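Local coordinates for protein NADP-dependent glyceraldehyde-3-phosphate dehydrogenase (Bacillus halodurans, PDB 3PRL) that probably oxidises glyceraldehyde 3-phosphate with NADP+ as a non-phosphorylating member of the aldehyde dehydrogenase family, at residues P393-K398 and I404-Q409; D374-T377 and V382-E385. One frame throughout, in Å; residues are numbered along the deposited sequence.

Interaction 1 of 2, residues P393-K398 and I404-Q409; sequences PIIRVK and ISLSNQ
Two torsions bring Leu406 to the strand. Its CG lies roughly anti to the carbonyl carbon, beside the backbone N (chi1 -81°), and CD1 then extends anti to CA (chi2 168°). CD1 is the atom of 404-409 that touches the strand. On strand 393-397, Ile395 CG2 lies anti to the backbone N, and it is this branch, not CG1, that meets Leu406. Leu406 CD1 stands 4.4 Å from Ile395 CG2. It is 4.5 Å from Val397 CG2. One methyl of the helix therefore meets two methyls from alternate strand residues, which share one face of the sheet. The backbones stay well apart, with CA of Val397 and CA of Leu406 9.4 Å from each other.

Phe300 of the neighbouring parallel strand touches both Val397 and Leu406. Ile394 and Arg396 reach helix 303-317 instead, and Arg396 forms a salt bridge with Asp307.

This is the first half of a beta-alpha-beta crossover. Strand 391-397 leads through helix 400-409 to the parallel strand 415-419, passing over strands 296-302 and 264-268. No hydrogen bond crosses between the segments. The contact is purely apolar and loose, so what it offers is burial of methyls, without directional bonds.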
ATOM      1  N   PRO D 393     -17.316  21.495  32.267  1.00 31.84           N
ATOM      2  CA  PRO D 393     -17.365  20.892  33.598  1.00 32.56           C
ATOM      3  C   PRO D 393     -16.046  20.246  33.989  1.00 33.11           C
ATOM      4  O   PRO D 393     -15.321  19.744  33.139  1.00 32.19           O
ATOM      5  CB  PRO D 393     -18.455  19.829  33.460  1.00 32.04           C
ATOM      6  CG  PRO D 393     -18.439  19.457  32.006  1.00 31.94           C
ATOM      7  CD  PRO D 393     -18.013  20.680  31.255  1.00 30.88           C
ATOM      8  N   ILE D 394     -15.742  20.279  35.281  1.00 34.61           N
ATOM      9  CA  ILE D 394     -14.624  19.520  35.814  1.00 35.18           C
ATOM     10  C   ILE D 394     -15.192  18.398  36.690  1.00 36.28           C
ATOM     11  O   ILE D 394     -16.088  18.626  37.518  1.00 37.09           O
ATOM     12  CB  ILE D 394     -13.607  20.416  36.596  1.00 35.49           C
ATOM     13  CG1 ILE D 394     -13.376  21.777  35.898  1.00 33.21           C
ATOM     14  CG2 ILE D 394     -12.298  19.668  36.851  1.00 33.46           C
ATOM     15  CD1 ILE D 394     -12.790  21.720  34.492  1.00 34.32           C
ATOM     16  N   ILE D 395     -14.700  17.183  36.472  1.00 36.41           N
ATOM     17  CA  ILE D 395     -15.170  16.037  37.225  1.00 37.95           C
ATOM     18  C   ILE D 395     -14.000  15.473  38.016  1.00 39.55           C
ATOM     19  O   ILE D 395     -13.013  15.006  37.452  1.00 39.02           O
ATOM     20  CB  ILE D 395     -15.870  14.980  36.320  1.00 37.36           C
ATOM     21  CG1 ILE D 395     -17.144  15.573  35.699  1.00 37.58           C
ATOM     22  CG2 ILE D 395     -16.207  13.723  37.114  1.00 38.33           C
ATOM     23  CD1 ILE D 395     -17.724  14.774  34.541  1.00 36.33           C
ATOM     24  N   ARG D 396     -14.098  15.578  39.335  1.00 41.73           N
ATOM     25  CA  ARG D 396     -13.018  15.138  40.206  1.00 43.70           C
ATOM     26  C   ARG D 396     -13.069  13.613  40.293  1.00 44.28           C
ATOM     27  O   ARG D 396     -14.077  13.029  40.694  1.00 44.47           O
ATOM     28  CB  ARG D 396     -13.094  15.802  41.596  1.00 45.24           C
ATOM     29  CG  ARG D 396     -13.780  17.170  41.617  1.00 47.50           C
ATOM     30  CD  ARG D 396     -13.150  18.117  42.630  1.00 46.37           C
ATOM     31  NE  ARG D 396     -12.221  19.060  41.995  1.00 48.05           N
ATOM     32  CZ  ARG D 396     -11.355  19.836  42.644  1.00 46.63           C
ATOM     33  NH1 ARG D 396     -11.259  19.789  43.964  1.00 49.79           N
ATOM     34  NH2 ARG D 396     -10.563  20.651  41.963  1.00 48.30           N
ATOM     35  N   VAL D 397     -11.982  12.978  39.880  1.00 44.70           N
ATOM     36  CA  VAL D 397     -11.927  11.522  39.777  1.00 45.15           C
ATOM     37  C   VAL D 397     -10.812  10.957  40.679  1.00 46.48           C
ATOM     38  O   VAL D 397      -9.933  11.699  41.110  1.00 46.99           O
ATOM     39  CB  VAL D 397     -11.768  11.110  38.286  1.00 44.05           C
ATOM     40  CG1 VAL D 397     -11.534   9.638  38.141  1.00 41.07           C
ATOM     41  CG2 VAL D 397     -13.001  11.514  37.497  1.00 40.59           C
ATOM     42  N   LYS D 398     -10.867   9.657  40.974  1.00 47.44           N
ATOM     43  CA  LYS D 398      -9.858   9.004  41.810  1.00 48.90           C
ATOM     44  C   LYS D 398      -8.675   8.474  40.999  1.00 48.05           C
ATOM     45  O   LYS D 398      -7.527   8.605  41.419  1.00 48.44           O
ATOM     46  CB  LYS D 398     -10.474   7.865  42.631  1.00 50.52           C
ATOM     47  CG  LYS D 398      -9.897   7.721  44.047  1.00 54.50           C
ATOM     48  CD  LYS D 398      -9.819   6.255  44.521  1.00 52.46           C
ATOM     49  CE  LYS D 398     -11.152   5.493  44.373  1.00 54.97           C
ATOM     50  NZ  LYS D 398     -10.995   4.013  44.527  1.00 52.67           N
ATOM     51  N   ILE D 404     -11.759   6.197  32.835  1.00 35.60           N
ATOM     52  CA  ILE D 404     -12.062   5.314  31.697  1.00 34.83           C
ATOM     53  C   ILE D 404     -13.541   4.953  31.669  1.00 34.57           C
ATOM     54  O   ILE D 404     -14.199   5.085  30.642  1.00 33.77           O
ATOM     55  CB  ILE D 404     -11.210   4.018  31.752  1.00 35.16           C
ATOM     56  CG1 ILE D 404      -9.740   4.323  31.443  1.00 35.89           C
ATOM     57  CG2 ILE D 404     -11.773   2.926  30.811  1.00 35.66           C
ATOM     58  CD1 ILE D 404      -8.797   3.114  31.531  1.00 35.09           C
ATOM     59  N   SER D 405     -14.047   4.511  32.817  1.00 35.37           N
ATOM     60  CA  SER D 405     -15.438   4.085  32.978  1.00 35.18           C
ATOM     61  C   SER D 405     -16.468   5.182  32.683  1.00 34.81           C
ATOM     62  O   SER D 405     -17.388   4.994  31.870  1.00 34.40           O
ATOM     63  CB  SER D 405     -15.637   3.534  34.392  1.00 35.99           C
ATOM     64  OG  SER D 405     -16.986   3.198  34.631  1.00 37.18           O
ATOM     65  N   LEU D 406     -16.321   6.320  33.354  1.00 35.00           N
ATOM     66  CA  LEU D 406     -17.210   7.462  33.161  1.00 34.89           C
ATOM     67  C   LEU D 406     -17.113   8.029  31.749  1.00 34.08           C
ATOM     68  O   LEU D 406     -18.089   8.560  31.206  1.00 34.34           O
ATOM     69  CB  LEU D 406     -16.886   8.549  34.183  1.00 35.73           C
ATOM     70  CG  LEU D 406     -17.465   8.388  35.597  1.00 37.12           C
ATOM     71  CD1 LEU D 406     -16.823   9.378  36.569  1.00 37.33           C
ATOM     72  CD2 LEU D 406     -18.973   8.566  35.559  1.00 36.94           C
ATOM     73  N   SER D 407     -15.922   7.920  31.172  1.00 32.95           N
ATOM     74  CA  SER D 407     -15.668   8.293  29.797  1.00 31.89           C
ATOM     75  C   SER D 407     -16.519   7.423  28.876  1.00 30.66           C
ATOM     76  O   SER D 407     -17.250   7.932  28.022  1.00 29.91           O
ATOM     77  CB  SER D 407     -14.173   8.127  29.490  1.00 31.52           C
ATOM     78  OG  SER D 407     -13.924   8.083  28.102  1.00 37.68           O
ATOM     79  N   ASN D 408     -16.453   6.110  29.088  1.00 30.25           N
ATOM     80  CA  ASN D 408     -17.139   5.163  28.214  1.00 29.95           C
ATOM     81  C   ASN D 408     -18.647   5.111  28.369  1.00 30.89           C
ATOM     82  O   ASN D 408     -19.341   4.626  27.464  1.00 30.54           O
ATOM     83  CB  ASN D 408     -16.534   3.769  28.353  1.00 29.38           C
ATOM     84  CG  ASN D 408     -15.157   3.697  27.757  1.00 27.32           C
ATOM     85  OD1 ASN D 408     -14.765   4.574  26.981  1.00 28.34           O
ATOM     86  ND2 ASN D 408     -14.404   2.674  28.121  1.00 28.99           N
ATOM     87  N   GLN D 409     -19.143   5.632  29.496  1.00 31.55           N
ATOM     88  CA  GLN D 409     -20.587   5.655  29.765  1.00 32.34           C
ATOM     89  C   GLN D 409     -21.384   6.575  28.852  1.00 31.53           C
ATOM     90  O   GLN D 409     -22.567   6.325  28.627  1.00 31.66           O
ATOM     91  CB  GLN D 409     -20.878   5.995  31.227  1.00 33.37           C
ATOM     92  CG  GLN D 409     -21.084   4.782  32.101  1.00 35.68           C
ATOM     93  CD  GLN D 409     -20.968   5.079  33.598  1.00 35.02           C
ATOM     94  OE1 GLN D 409     -20.401   4.285  34.345  1.00 37.06           O
ATOM     95  NE2 GLN D 409     -21.497   6.216  34.034  1.00 36.88           N
TER

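Interaction 2 of 2, residues D374-T377 and V382-E385; sequences DDVT and VAWE
Val382 meets Val376 through CG1 on both residues, at 4.0 Å, and the two side chains cross at about a right angle. Val376 CG1 is anti to its backbone N (chi1 170°), which makes it the branch that reaches both Val382 and Ala383. Val376 also touches Pro393 of strand 391-397. Val382 packs in addition on Leu346 and Ala350 of helix 337-352.

Ala383 comes next and points its methyl at the first segment. CB lies 4.0 Å from Val376 CG1, so this one methyl of Val376 serves both neighbours. The same CB is in ordinary van der Waals contact with Thr377 O, at 3.5 Å.

Trp384 follows, and its ring carries Ala383 CB over one face, near the rim. Its NE1 bonds to Pro378 O in the connecting loop, which helps fix the ring. Glu385 ends the segment with a salt bridge to Arg381. Lys263, just before strand 264-268, donates hydrogen bonds from NZ to Val382 O and Glu385 O.

The contact folds the loop between strands 367-374 and 391-397 back on itself. The bonds to Pro378 and Arg381 brace this loop from within, and Lys263 holds it from the side of strand 264-268. Across the contact methyls meet methyls and one carbonyl oxygen, with no hydrogen bond between the segments.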
ATOM      1  N   ASP D 374     -17.245  23.371  38.675  1.00 43.08           N
ATOM      2  CA  ASP D 374     -16.419  22.384  39.367  1.00 43.59           C
ATOM      3  C   ASP D 374     -17.311  21.402  40.113  1.00 43.72           C
ATOM      4  O   ASP D 374     -18.519  21.618  40.220  1.00 43.79           O
ATOM      5  CB  ASP D 374     -15.412  23.067  40.311  1.00 44.84           C
ATOM      6  CG  ASP D 374     -14.201  22.184  40.648  1.00 45.76           C
ATOM      7  OD1 ASP D 374     -14.168  20.993  40.252  1.00 44.49           O
ATOM      8  OD2 ASP D 374     -13.275  22.689  41.320  1.00 45.56           O
ATOM      9  N   ASP D 375     -16.706  20.315  40.595  1.00 44.00           N
ATOM     10  CA  ASP D 375     -17.373  19.284  41.396  1.00 44.44           C
ATOM     11  C   ASP D 375     -18.590  18.687  40.694  1.00 44.07           C
ATOM     12  O   ASP D 375     -19.575  18.288  41.336  1.00 44.62           O
ATOM     13  CB  ASP D 375     -17.725  19.838  42.779  1.00 45.67           C
ATOM     14  CG  ASP D 375     -16.491  20.148  43.608  1.00 47.00           C
ATOM     15  OD1 ASP D 375     -15.963  19.213  44.253  1.00 46.76           O
ATOM     16  OD2 ASP D 375     -16.054  21.323  43.625  1.00 46.44           O
ATOM     17  N   VAL D 376     -18.501  18.621  39.363  1.00 42.95           N
ATOM     18  CA  VAL D 376     -19.610  18.201  38.513  1.00 42.18           C
ATOM     19  C   VAL D 376     -19.859  16.710  38.676  1.00 42.44           C
ATOM     20  O   VAL D 376     -18.922  15.911  38.747  1.00 42.67           O
ATOM     21  CB  VAL D 376     -19.394  18.621  37.036  1.00 40.98           C
ATOM     22  CG1 VAL D 376     -20.425  17.974  36.107  1.00 40.40           C
ATOM     23  CG2 VAL D 376     -19.477  20.132  36.925  1.00 41.06           C
ATOM     24  N   THR D 377     -21.129  16.346  38.767  1.00 42.44           N
ATOM     25  CA  THR D 377     -21.486  14.972  39.093  1.00 42.33           C
ATOM     26  C   THR D 377     -22.167  14.253  37.925  1.00 40.90           C
ATOM     27  O   THR D 377     -22.768  14.894  37.051  1.00 40.27           O
ATOM     28  CB  THR D 377     -22.348  14.891  40.395  1.00 43.45           C
ATOM     29  OG1 THR D 377     -23.571  15.611  40.222  1.00 43.94           O
ATOM     30  CG2 THR D 377     -21.586  15.462  41.600  1.00 44.63           C
ATOM     31  N   VAL D 382     -25.038  18.263  32.314  1.00 34.97           N
ATOM     32  CA  VAL D 382     -23.874  18.879  31.668  1.00 34.78           C
ATOM     33  C   VAL D 382     -22.664  17.947  31.650  1.00 35.07           C
ATOM     34  O   VAL D 382     -21.672  18.224  30.976  1.00 35.18           O
ATOM     35  CB  VAL D 382     -23.516  20.277  32.319  1.00 35.48           C
ATOM     36  CG1 VAL D 382     -22.767  20.109  33.666  1.00 36.15           C
ATOM     37  CG2 VAL D 382     -22.729  21.173  31.349  1.00 34.93           C
ATOM     38  N   ALA D 383     -22.749  16.841  32.386  1.00 35.10           N
ATOM     39  CA  ALA D 383     -21.682  15.844  32.401  1.00 34.71           C
ATOM     40  C   ALA D 383     -21.791  14.914  31.195  1.00 33.77           C
ATOM     41  O   ALA D 383     -20.883  14.120  30.918  1.00 33.30           O
ATOM     42  CB  ALA D 383     -21.712  15.037  33.719  1.00 35.39           C
ATOM     43  N   TRP D 384     -22.901  15.034  30.469  1.00 33.55           N
ATOM     44  CA  TRP D 384     -23.281  14.056  29.461  1.00 32.77           C
ATOM     45  C   TRP D 384     -23.677  14.740  28.157  1.00 32.17           C
ATOM     46  O   TRP D 384     -23.123  14.417  27.091  1.00 31.80           O
ATOM     47  CB  TRP D 384     -24.434  13.168  29.982  1.00 33.00           C
ATOM     48  CG  TRP D 384     -24.119  12.429  31.262  1.00 33.50           C
ATOM     49  CD1 TRP D 384     -24.726  12.592  32.486  1.00 34.43           C
ATOM     50  CD2 TRP D 384     -23.115  11.419  31.446  1.00 33.44           C
ATOM     51  NE1 TRP D 384     -24.167  11.743  33.410  1.00 34.78           N
ATOM     52  CE2 TRP D 384     -23.176  11.012  32.803  1.00 34.20           C
ATOM     53  CE3 TRP D 384     -22.177  10.810  30.596  1.00 32.67           C
ATOM     54  CZ2 TRP D 384     -22.325  10.034  33.332  1.00 34.41           C
ATOM     55  CZ3 TRP D 384     -21.334   9.819  31.123  1.00 32.89           C
ATOM     56  CH2 TRP D 384     -21.418   9.445  32.481  1.00 33.63           C
ATOM     57  N   GLU D 385     -24.615  15.685  28.250  1.00 31.72           N
ATOM     58  CA  GLU D 385     -25.184  16.354  27.078  1.00 30.94           C
ATOM     59  C   GLU D 385     -24.259  17.419  26.470  1.00 30.70           C
ATOM     60  O   GLU D 385     -23.898  18.405  27.126  1.00 30.14           O
ATOM     61  CB  GLU D 385     -26.542  16.996  27.402  1.00 31.50           C
ATOM     62  CG  GLU D 385     -27.570  16.063  28.065  1.00 31.72           C
ATOM     63  CD  GLU D 385     -28.943  16.717  28.256  1.00 32.61           C
ATOM     64  OE1 GLU D 385     -29.237  17.754  27.611  1.00 32.11           O
ATOM     65  OE2 GLU D 385     -29.737  16.175  29.054  1.00 32.87           O
TER

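How the interactions relate
Interactions 1 and 2 follow each other along the chain, and their centres lie about 9 Å apart. Interaction 2 folds the loop that leads into strand 391-397, and interaction 1 packs the helix that comes after that strand. Two links join them through the strand. Val376 N probably hydrogen-bonds to Ile394 O at 3.0 Å, and Arg396 NE forms a long, weak ion pair with Asp374 OD1 at 3.3 Å. On the helix side, Trp384 CZ3 packs 3.5 Å from Leu406 O. Val376 also touches Ile395, so the two apolar patches adjoin. Both contacts lie away from the NADP(+)-binding residues and from the predicted active-site Glu259.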